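Side-chain contacts in DUF3194 domain-containing protein (PDB 3UEB), which is of unknown function, an archaeal member of the UPF0440 family with an alpha-plus-beta fold that assembles as two copies: residues V88-A91 / Y92-E96; P16-S19 / E20-I24; D40-T43 / R44-K48; L29-E32 / T33-Y37. All blocks are in the same frame, centred on the assembly; numbering follows the deposited sequence.

Overall arrangement
Contacts 1 and 4 are single helix turns from neighbouring helices, 80-104 and 20-41, their centres about 9 Å apart, meeting where Ile94 packs on Thr33. Contact 4 is the buried one; contact 1 is partly buried, with charged residues on its outer side. Contacts 2 and 3 lie at the two ends of helix 20-41, their centres about 32 Å apart. There side chains bond to backbone N-H groups at the loop-helix junctions, whereas the mid-helix contacts rest on regular backbone bonds, to which contact 4 adds a threonine hydroxyl and contact 1 a tyrosine ring and a long ion pair. Contacts 2, 3 and 4 touch the second subunit; contact 1 does not.

Contact 1. Residues V88-A91 / Y92-E96; sequences VERA and YEIVE
Val88 and Tyr92, one helical turn apart, lie side by side and point the same way, with Val88 CG1 against the CE1-CZ side of the ring, 3.5 Å from Tyr92 CE1 and also near OH. The carbonyl oxygen Val88 O sits over one face of the ring, 3.6 Å above its plane and offset toward the rim. Glu89 comes in at the ring edge, in plane: its OE1 is 3.8 Å from Tyr92 CE1, and the carboxylate is turned 78° against the ring. Replacing the tyrosine by an alanine would probably open a gap beside Val88 CG1 and strand 6-14 and leave the Glu89 carboxylate without the ring edge beside it. Round the helix, Arg90 CG packs on Ile94 CD1 at 3.6 Å, and Arg90 NE forms a long salt bridge to Glu93 OE2 at 3.7 Å; the other oxygen of Glu93 pairs with Arg97. Behind these contacts stand four consecutive i to i+4 backbone bonds, from Tyr92 N to Val88 O through Val95 N to Ala91 O, the last at 2.7 Å. Tyr92 CG lies beside its own backbone N (chi1 -66°), which swings the ring back over the preceding turn. Val88 and Tyr92 also touch strand 6-14, while Arg90 and Ile94 meet helix 20-41. This is a mid-helix turn of an alpha-plus-beta fold, bridging an outer strand of the antiparallel sheet and the neighbouring helix.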
loop_
_atom_site.group_PDB
_atom_site.type_symbol
_atom_site.label_atom_id
_atom_site.label_comp_id
_atom_site.label_asym_id
_atom_site.label_seq_id
_atom_site.Cartn_x
_atom_site.Cartn_y
_atom_site.Cartn_z
ATOM N N VAL A 88 -8.667 -7.628 -8.483
ATOM C CA VAL A 88 -7.372 -8.133 -8.936
ATOM C C VAL A 88 -7.269 -8.161 -10.465
ATOM O O VAL A 88 -6.277 -7.700 -11.031
ATOM C CB VAL A 88 -7.111 -9.554 -8.358
ATOM C CG1 VAL A 88 -5.848 -10.188 -8.981
ATOM C CG2 VAL A 88 -6.954 -9.458 -6.851
ATOM N N GLU A 89 -8.282 -8.702 -11.133
ATOM C CA GLU A 89 -8.263 -8.747 -12.594
ATOM C C GLU A 89 -8.148 -7.323 -13.148
ATOM O O GLU A 89 -7.406 -7.077 -14.096
ATOM C CB GLU A 89 -9.527 -9.434 -13.128
ATOM C CG GLU A 89 -9.549 -10.948 -12.891
ATOM C CD GLU A 89 -8.445 -11.688 -13.645
ATOM O OE1 GLU A 89 -7.756 -12.531 -13.023
ATOM O OE2 GLU A 89 -8.270 -11.434 -14.859
ATOM N N ARG A 90 -8.876 -6.384 -12.549
ATOM C CA ARG A 90 -8.811 -4.993 -12.989
ATOM C C ARG A 90 -7.376 -4.498 -12.847
ATOM O O ARG A 90 -6.874 -3.788 -13.714
ATOM C CB ARG A 90 -9.737 -4.107 -12.149
ATOM C CG ARG A 90 -9.674 -2.627 -12.516
ATOM C CD ARG A 90 -10.055 -2.412 -13.976
ATOM N NE ARG A 90 -11.429 -2.827 -14.242
ATOM C CZ ARG A 90 -12.505 -2.129 -13.885
ATOM N NH1 ARG A 90 -12.366 -0.973 -13.247
ATOM N NH2 ARG A 90 -13.723 -2.588 -14.162
ATOM N N ALA A 91 -6.726 -4.880 -11.748
ATOM C CA ALA A 91 -5.346 -4.482 -11.495
ATOM C C ALA A 91 -4.433 -4.980 -12.620
ATOM O O ALA A 91 -3.676 -4.206 -13.183
ATOM C CB ALA A 91 -4.882 -5.024 -10.149
ATOM N N TYR A 92 -4.510 -6.267 -12.949
ATOM C CA TYR A 92 -3.695 -6.827 -14.036
ATOM C C TYR A 92 -3.880 -6.025 -15.328
ATOM O O TYR A 92 -2.910 -5.659 -15.996
ATOM C CB TYR A 92 -4.101 -8.279 -14.314
ATOM C CG TYR A 92 -3.802 -9.252 -13.197
ATOM C CD1 TYR A 92 -4.635 -10.340 -12.964
ATOM C CD2 TYR A 92 -2.680 -9.099 -12.389
ATOM C CE1 TYR A 92 -4.365 -11.258 -11.949
ATOM C CE2 TYR A 92 -2.397 -10.012 -11.367
ATOM C CZ TYR A 92 -3.248 -11.086 -11.156
ATOM O OH TYR A 92 -2.992 -11.977 -10.141
ATOM N N GLU A 93 -5.139 -5.768 -15.675
ATOM C CA GLU A 93 -5.479 -5.024 -16.882
ATOM C C GLU A 93 -4.847 -3.641 -16.906
ATOM O O GLU A 93 -4.335 -3.189 -17.934
ATOM C CB GLU A 93 -6.995 -4.865 -17.001
ATOM C CG GLU A 93 -7.432 -4.290 -18.335
ATOM C CD GLU A 93 -8.832 -3.697 -18.306
ATOM O OE1 GLU A 93 -9.391 -3.465 -19.403
ATOM O OE2 GLU A 93 -9.372 -3.453 -17.199
ATOM N N ILE A 94 -4.897 -2.964 -15.770
ATOM C CA ILE A 94 -4.346 -1.625 -15.672
ATOM C C ILE A 94 -2.828 -1.693 -15.647
ATOM O O ILE A 94 -2.157 -0.867 -16.272
ATOM C CB ILE A 94 -4.910 -0.908 -14.423
ATOM C CG1 ILE A 94 -6.401 -0.628 -14.653
ATOM C CG2 ILE A 94 -4.149 0.377 -14.145
ATOM C CD1 ILE A 94 -7.154 -0.219 -13.421
ATOM N N VAL A 95 -2.278 -2.689 -14.959
ATOM C CA VAL A 95 -0.831 -2.823 -14.911
ATOM C C VAL A 95 -0.289 -3.129 -16.313
ATOM O O VAL A 95 0.695 -2.529 -16.748
ATOM C CB VAL A 95 -0.390 -3.937 -13.926
ATOM C CG1 VAL A 95 1.088 -4.245 -14.116
ATOM C CG2 VAL A 95 -0.623 -3.483 -12.488
ATOM N N GLU A 96 -0.946 -4.046 -17.020
ATOM C CA GLU A 96 -0.512 -4.418 -18.364
ATOM C C GLU A 96 -0.523 -3.225 -19.311
ATOM O O GLU A 96 0.358 -3.105 -20.160
ATOM C CB GLU A 96 -1.383 -5.549 -18.926
ATOM C CG GLU A 96 -0.853 -6.183 -20.216
ATOM C CD GLU A 96 0.591 -6.664 -20.100
ATOM O OE1 GLU A 96 1.008 -7.054 -18.987
ATOM O OE2 GLU A 96 1.307 -6.667 -21.127
#

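Contact 2. Residues P16-S19 / E20-I24; sequences PELS and EEQLI
Ser19 and Gln22 exchange side-chain-to-backbone hydrogen bonds at the start of helix 20-41. Ser19 N donates to Gln22 OE1 over 3.1 Å with an N-H...O angle of 164°, the donor tilted 26° from the amide carbonyl plane. In return Gln22 N donates to Ser19 OG, a weak bond of 3.3 Å. Ser19 OG stands between its own backbone N and carbonyl carbon (chi1 62°), facing the first turn, where Gln22 CG also comes within 3.2 Å of it. Leu23 N closes the turn on Ser19 O at 3.0 Å. The reciprocal pair is a capping box with Ser19 as N-cap, marking the passage from the loop after strand 6-14 into the helix. An alanine in place of Gln22 would probably leave Ser19 N without its side-chain acceptor and the loop freer to move against the helix end. Water extends the polar set: one molecule, 2.7 Å from Ser19 OG, also donates weakly to Glu21 OE1, and another donates to Glu17 O and weakly to Gln22 OE1. Van der Waals contact comes from Leu18, whose side chain crosses that of Gln22 at about a right angle; Leu18 CB lies 3.9 Å from Gln22 CB, and Leu18 CD2 3.4 Å from the amide oxygen Gln22 OE1. Beyond the turn Leu18 packs on Leu99 of helix 80-104, and Leu18 O accepts from Arg58, while Glu20 packs on Arg44 of the second subunit.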
loop_
_atom_site.group_PDB
_atom_site.type_symbol
_atom_site.label_atom_id
_atom_site.label_comp_id
_atom_site.label_asym_id
_atom_site.label_seq_id
_atom_site.Cartn_x
_atom_site.Cartn_y
_atom_site.Cartn_z
ATOM N N PRO A 16 10.550 -8.397 -15.093
ATOM C CA PRO A 16 11.947 -8.366 -15.548
ATOM C C PRO A 16 12.412 -7.215 -16.438
ATOM O O PRO A 16 13.595 -6.876 -16.440
ATOM C CB PRO A 16 12.111 -9.723 -16.238
ATOM C CG PRO A 16 10.754 -9.973 -16.806
ATOM C CD PRO A 16 9.849 -9.567 -15.657
ATOM N N GLU A 17 11.500 -6.609 -17.191
ATOM C CA GLU A 17 11.885 -5.522 -18.086
ATOM C C GLU A 17 11.852 -4.166 -17.401
ATOM O O GLU A 17 12.216 -3.152 -18.000
ATOM C CB GLU A 17 10.976 -5.521 -19.317
ATOM C CG GLU A 17 10.702 -6.923 -19.838
ATOM C CD GLU A 17 9.790 -6.952 -21.050
ATOM O OE1 GLU A 17 8.870 -6.102 -21.139
ATOM O OE2 GLU A 17 9.987 -7.846 -21.908
ATOM N N LEU A 18 11.439 -4.149 -16.137
ATOM C CA LEU A 18 11.367 -2.901 -15.383
ATOM C C LEU A 18 12.525 -2.712 -14.400
ATOM O O LEU A 18 13.047 -3.675 -13.838
ATOM C CB LEU A 18 10.048 -2.824 -14.604
ATOM C CG LEU A 18 8.728 -2.910 -15.373
ATOM C CD1 LEU A 18 7.581 -2.580 -14.426
ATOM C CD2 LEU A 18 8.734 -1.931 -16.544
ATOM N N SER A 19 12.923 -1.459 -14.209
ATOM C CA SER A 19 13.984 -1.116 -13.265
ATOM C C SER A 19 13.327 -1.186 -11.890
ATOM O O SER A 19 12.102 -1.113 -11.791
ATOM C CB SER A 19 14.472 0.312 -13.516
ATOM O OG SER A 19 13.414 1.240 -13.309
ATOM N N GLU A 20 14.120 -1.311 -10.831
ATOM C CA GLU A 20 13.536 -1.396 -9.492
ATOM C C GLU A 20 12.633 -0.202 -9.170
ATOM O O GLU A 20 11.654 -0.337 -8.434
ATOM C CB GLU A 20 14.640 -1.574 -8.436
ATOM C CG GLU A 20 15.236 -2.994 -8.460
ATOM C CD GLU A 20 16.407 -3.189 -7.510
ATOM O OE1 GLU A 20 17.404 -2.446 -7.639
ATOM O OE2 GLU A 20 16.337 -4.092 -6.641
ATOM N N GLU A 21 12.942 0.955 -9.748
ATOM C CA GLU A 21 12.128 2.144 -9.524
ATOM C C GLU A 21 10.734 1.975 -10.137
ATOM O O GLU A 21 9.717 2.250 -9.490
ATOM C CB GLU A 21 12.811 3.374 -10.123
ATOM C CG GLU A 21 11.895 4.573 -10.264
ATOM C CD GLU A 21 12.629 5.814 -10.727
ATOM O OE1 GLU A 21 13.332 5.747 -11.758
ATOM O OE2 GLU A 21 12.500 6.861 -10.064
ATOM N N GLN A 22 10.687 1.526 -11.390
ATOM C CA GLN A 22 9.413 1.323 -12.067
ATOM C C GLN A 22 8.629 0.222 -11.357
ATOM O O GLN A 22 7.412 0.134 -11.480
ATOM C CB GLN A 22 9.646 0.955 -13.533
ATOM C CG GLN A 22 10.435 2.005 -14.303
ATOM C CD GLN A 22 10.777 1.558 -15.706
ATOM O OE1 GLN A 22 11.157 0.409 -15.924
ATOM N NE2 GLN A 22 10.657 2.465 -16.665
ATOM N N LEU A 23 9.339 -0.610 -10.608
ATOM C CA LEU A 23 8.715 -1.692 -9.864
ATOM C C LEU A 23 7.863 -1.089 -8.745
ATOM O O LEU A 23 6.753 -1.556 -8.472
ATOM C CB LEU A 23 9.799 -2.599 -9.279
ATOM C CG LEU A 23 9.508 -4.091 -9.153
ATOM C CD1 LEU A 23 9.091 -4.663 -10.515
ATOM C CD2 LEU A 23 10.758 -4.790 -8.652
ATOM N N ILE A 24 8.394 -0.056 -8.096
ATOM C CA ILE A 24 7.686 0.637 -7.018
ATOM C C ILE A 24 6.427 1.277 -7.600
ATOM O O ILE A 24 5.335 1.154 -7.044
ATOM C CB ILE A 24 8.579 1.752 -6.376
ATOM C CG1 ILE A 24 9.494 1.148 -5.309
ATOM C CG2 ILE A 24 7.718 2.850 -5.759
ATOM C CD1 ILE A 24 10.530 0.198 -5.851
HETATM O O HOH W 1 12.078 -0.642 -19.116
HETATM O O HOH W 2 13.448 3.669 -14.454
#

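Contact 3. Residues D40-T43 / R44-K48; sequences DHLT and RSEVK
Arg44, directly after Thr43, begins a 3-10 segment and sends its guanidinium across the dimer to hydrogen-bond Leu18 O of the second subunit. Ser45 brings OG to 3.1 Å from the methyl group Thr43 CG2. Glu46 makes the main polar link back: Thr43 N donates to Glu46 OE2 over 3.1 Å at an N-H...O angle of 161°, meeting the oxygen from above the carboxylate plane, 45° out of it. Glu46 N donates to Thr43 O at 2.9 Å, and Glu46 CG lies 3.2 Å from Thr43 CG2. That methyl takes the place facing the turn because OG1 is anti to the backbone N (chi1 -175°), which carries the hydroxyl away from Glu46 N. Leu42 crosses the Glu46 chain at about a right angle, Leu42 CD2 standing 3.2 Å from Glu46 OE2. Val47 then sets CG2 against Leu42 CB at 3.8 Å and adds a weak bond from its N to Thr43 O. A glutamate side chain bonded back to the N-H of the residue three before it, at a short 3-10 turn and beside a Leu42-Val47 apolar pair, thus closes the connection from helix 20-41 to strand 49-56.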
loop_
_atom_site.group_PDB
_atom_site.type_symbol
_atom_site.label_atom_id
_atom_site.label_comp_id
_atom_site.label_asym_id
_atom_site.label_seq_id
_atom_site.Cartn_x
_atom_site.Cartn_y
_atom_site.Cartn_z
ATOM N N ASP A 40 -15.116 1.691 -4.759
ATOM C CA ASP A 40 -16.014 2.155 -5.806
ATOM C C ASP A 40 -17.179 1.189 -5.951
ATOM O O ASP A 40 -18.177 1.505 -6.601
ATOM C CB ASP A 40 -15.296 2.270 -7.157
ATOM C CG ASP A 40 -14.345 3.452 -7.220
ATOM O OD1 ASP A 40 -14.636 4.503 -6.604
ATOM O OD2 ASP A 40 -13.309 3.334 -7.905
ATOM N N HIS A 41 -17.066 0.017 -5.336
ATOM C CA HIS A 41 -18.121 -0.978 -5.449
ATOM C C HIS A 41 -18.809 -1.357 -4.145
ATOM O O HIS A 41 -19.750 -2.158 -4.133
ATOM C CB HIS A 41 -17.577 -2.232 -6.142
ATOM C CG HIS A 41 -17.097 -1.982 -7.539
ATOM N ND1 HIS A 41 -15.951 -1.267 -7.815
ATOM C CD2 HIS A 41 -17.635 -2.309 -8.739
ATOM C CE1 HIS A 41 -15.806 -1.161 -9.124
ATOM N NE2 HIS A 41 -16.814 -1.784 -9.708
ATOM N N LEU A 42 -18.338 -0.796 -3.042
ATOM C CA LEU A 42 -18.947 -1.069 -1.747
ATOM C C LEU A 42 -19.153 0.258 -1.061
ATOM O O LEU A 42 -18.389 1.194 -1.271
ATOM C CB LEU A 42 -18.044 -1.947 -0.872
ATOM C CG LEU A 42 -17.861 -3.427 -1.203
ATOM C CD1 LEU A 42 -16.913 -4.035 -0.187
ATOM C CD2 LEU A 42 -19.198 -4.153 -1.171
ATOM N N THR A 43 -20.199 0.360 -0.259
ATOM C CA THR A 43 -20.423 1.607 0.452
ATOM C C THR A 43 -19.388 1.643 1.571
ATOM O O THR A 43 -18.838 0.607 1.936
ATOM C CB THR A 43 -21.826 1.663 1.055
ATOM O OG1 THR A 43 -22.035 2.957 1.633
ATOM C CG2 THR A 43 -21.983 0.617 2.122
ATOM N N ARG A 44 -19.125 2.823 2.115
ATOM C CA ARG A 44 -18.145 2.963 3.184
ATOM C C ARG A 44 -18.444 1.996 4.322
ATOM O O ARG A 44 -17.558 1.293 4.800
ATOM C CB ARG A 44 -18.155 4.393 3.725
ATOM C CG ARG A 44 -18.013 5.467 2.655
ATOM C CD ARG A 44 -16.560 5.725 2.259
ATOM N NE ARG A 44 -16.008 6.904 2.930
ATOM C CZ ARG A 44 -15.524 6.912 4.169
ATOM N NH1 ARG A 44 -15.514 5.796 4.894
ATOM N NH2 ARG A 44 -15.047 8.038 4.688
ATOM N N SER A 45 -19.701 1.956 4.744
ATOM C CA SER A 45 -20.104 1.100 5.846
ATOM C C SER A 45 -19.920 -0.388 5.572
ATOM O O SER A 45 -19.805 -1.176 6.508
ATOM C CB SER A 45 -21.564 1.359 6.197
ATOM O OG SER A 45 -22.404 0.802 5.202
ATOM N N GLU A 46 -19.900 -0.784 4.304
ATOM C CA GLU A 46 -19.727 -2.200 3.981
ATOM C C GLU A 46 -18.268 -2.630 4.081
ATOM O O GLU A 46 -17.975 -3.821 4.167
ATOM C CB GLU A 46 -20.262 -2.509 2.578
ATOM C CG GLU A 46 -21.776 -2.582 2.511
ATOM C CD GLU A 46 -22.305 -2.710 1.092
ATOM O OE1 GLU A 46 -23.482 -3.097 0.936
ATOM O OE2 GLU A 46 -21.552 -2.419 0.133
ATOM N N VAL A 47 -17.352 -1.668 4.056
ATOM C CA VAL A 47 -15.942 -2.001 4.167
ATOM C C VAL A 47 -15.543 -1.908 5.629
ATOM O O VAL A 47 -15.108 -0.859 6.102
ATOM C CB VAL A 47 -15.055 -1.047 3.336
ATOM C CG1 VAL A 47 -13.590 -1.476 3.450
ATOM C CG2 VAL A 47 -15.502 -1.062 1.874
ATOM N N LYS A 48 -15.708 -3.011 6.347
ATOM C CA LYS A 48 -15.367 -3.050 7.755
ATOM C C LYS A 48 -13.847 -2.984 7.920
ATOM O O LYS A 48 -13.333 -2.254 8.770
ATOM C CB LYS A 48 -15.925 -4.331 8.379
ATOM C CG LYS A 48 -15.667 -4.498 9.862
ATOM C CD LYS A 48 -16.401 -5.730 10.377
ATOM C CE LYS A 48 -16.061 -6.047 11.817
ATOM N NZ LYS A 48 -16.703 -7.332 12.251
#

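Contact 4. Residues L29-E32 / T33-Y37; sequences LAQE and TIIDY
Thr33 grips Leu29 O with two hydrogen bonds, one from OG1 at 2.6 Å and one from its backbone N at 2.9 Å, which reach the oxygen from opposite faces of the carbonyl plane. The hydroxyl donates from 35° out of that plane. OG1 lies beside the backbone N, anti to the carbonyl carbon (chi1 -68°), which aims it at the carbonyl one turn back; a hydroxyl of a buried residue thereby finds an acceptor within its own helix. Regular i to i+4 backbone bonds continue from Ile34 N, Ile35 N and Asp36 N, the last 2.9 Å from Glu32 O. Van der Waals packing joins Gln31 and Ile35, which lie side by side with Gln31 CG 3.9 Å from Ile35 CD1. The Gln31 amide bonds to Val52 O of the chain's own sheet and to Gln31 of the second subunit. Among the charges, Glu32 OE2 comes close to Glu32 OE2 of the second subunit, a like-charge approach that might raise the proton affinity of one or both carboxylates. These are the middle turns of helix 20-41, with a threonine bonded back to the i-4 carbonyl, packed among the sheet, helix 80-104 and the second subunit.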
loop_
_atom_site.group_PDB
_atom_site.type_symbol
_atom_site.label_atom_id
_atom_site.label_comp_id
_atom_site.label_asym_id
_atom_site.label_seq_id
_atom_site.Cartn_x
_atom_site.Cartn_y
_atom_site.Cartn_z
ATOM N N LEU A 29 0.628 1.234 -8.384
ATOM C CA LEU A 29 -0.497 1.234 -9.319
ATOM C C LEU A 29 -1.415 0.040 -9.040
ATOM O O LEU A 29 -2.645 0.171 -9.005
ATOM C CB LEU A 29 0.017 1.171 -10.760
ATOM C CG LEU A 29 -1.034 1.179 -11.878
ATOM C CD1 LEU A 29 -1.934 2.413 -11.744
ATOM C CD2 LEU A 29 -0.339 1.174 -13.242
ATOM N N ALA A 30 -0.802 -1.115 -8.822
ATOM C CA ALA A 30 -1.529 -2.350 -8.552
ATOM C C ALA A 30 -2.350 -2.256 -7.274
ATOM O O ALA A 30 -3.567 -2.431 -7.293
ATOM C CB ALA A 30 -0.546 -3.510 -8.448
ATOM N N GLN A 31 -1.666 -1.972 -6.166
ATOM C CA GLN A 31 -2.301 -1.865 -4.860
ATOM C C GLN A 31 -3.448 -0.866 -4.826
ATOM O O GLN A 31 -4.526 -1.156 -4.304
ATOM C CB GLN A 31 -1.274 -1.462 -3.805
ATOM C CG GLN A 31 -1.881 -1.272 -2.418
ATOM C CD GLN A 31 -1.158 -0.221 -1.608
ATOM O OE1 GLN A 31 -0.789 0.827 -2.132
ATOM N NE2 GLN A 31 -0.973 -0.485 -0.318
ATOM N N GLU A 32 -3.208 0.315 -5.382
ATOM C CA GLU A 32 -4.210 1.369 -5.393
ATOM C C GLU A 32 -5.358 1.088 -6.358
ATOM O O GLU A 32 -6.478 1.546 -6.146
ATOM C CB GLU A 32 -3.520 2.708 -5.681
ATOM C CG GLU A 32 -2.407 2.968 -4.657
ATOM C CD GLU A 32 -1.621 4.241 -4.902
ATOM O OE1 GLU A 32 -1.774 4.839 -5.990
ATOM O OE2 GLU A 32 -0.841 4.630 -3.995
ATOM N N THR A 33 -5.091 0.333 -7.418
ATOM C CA THR A 33 -6.163 -0.019 -8.341
ATOM C C THR A 33 -7.122 -0.905 -7.540
ATOM O O THR A 33 -8.337 -0.786 -7.648
ATOM C CB THR A 33 -5.629 -0.819 -9.560
ATOM O OG1 THR A 33 -4.808 0.038 -10.372
ATOM C CG2 THR A 33 -6.786 -1.363 -10.399
ATOM N N ILE A 34 -6.558 -1.787 -6.724
ATOM C CA ILE A 34 -7.357 -2.693 -5.910
ATOM C C ILE A 34 -8.145 -1.943 -4.833
ATOM O O ILE A 34 -9.312 -2.255 -4.587
ATOM C CB ILE A 34 -6.462 -3.769 -5.261
ATOM C CG1 ILE A 34 -5.866 -4.658 -6.360
ATOM C CG2 ILE A 34 -7.269 -4.603 -4.269
ATOM C CD1 ILE A 34 -4.873 -5.699 -5.870
ATOM N N ILE A 35 -7.515 -0.953 -4.201
ATOM C CA ILE A 35 -8.179 -0.162 -3.162
ATOM C C ILE A 35 -9.326 0.628 -3.792
ATOM O O ILE A 35 -10.446 0.656 -3.274
ATOM C CB ILE A 35 -7.203 0.841 -2.493
ATOM C CG1 ILE A 35 -6.075 0.086 -1.799
ATOM C CG2 ILE A 35 -7.945 1.712 -1.478
ATOM C CD1 ILE A 35 -4.931 0.988 -1.353
ATOM N N ASP A 36 -9.036 1.281 -4.911
ATOM C CA ASP A 36 -10.052 2.054 -5.605
ATOM C C ASP A 36 -11.240 1.167 -5.944
ATOM O O ASP A 36 -12.387 1.533 -5.700
ATOM C CB ASP A 36 -9.487 2.657 -6.899
ATOM C CG ASP A 36 -8.531 3.805 -6.639
ATOM O OD1 ASP A 36 -8.433 4.239 -5.470
ATOM O OD2 ASP A 36 -7.885 4.275 -7.603
ATOM N N TYR A 37 -10.957 -0.007 -6.497
ATOM C CA TYR A 37 -12.020 -0.918 -6.886
ATOM C C TYR A 37 -12.934 -1.278 -5.726
ATOM O O TYR A 37 -14.146 -1.273 -5.870
ATOM C CB TYR A 37 -11.453 -2.202 -7.475
ATOM C CG TYR A 37 -12.443 -2.908 -8.360
ATOM C CD1 TYR A 37 -12.521 -2.608 -9.719
ATOM C CD2 TYR A 37 -13.321 -3.854 -7.841
ATOM C CE1 TYR A 37 -13.449 -3.238 -10.544
ATOM C CE2 TYR A 37 -14.257 -4.487 -8.655
ATOM C CZ TYR A 37 -14.313 -4.172 -10.004
ATOM O OH TYR A 37 -15.235 -4.782 -10.821
#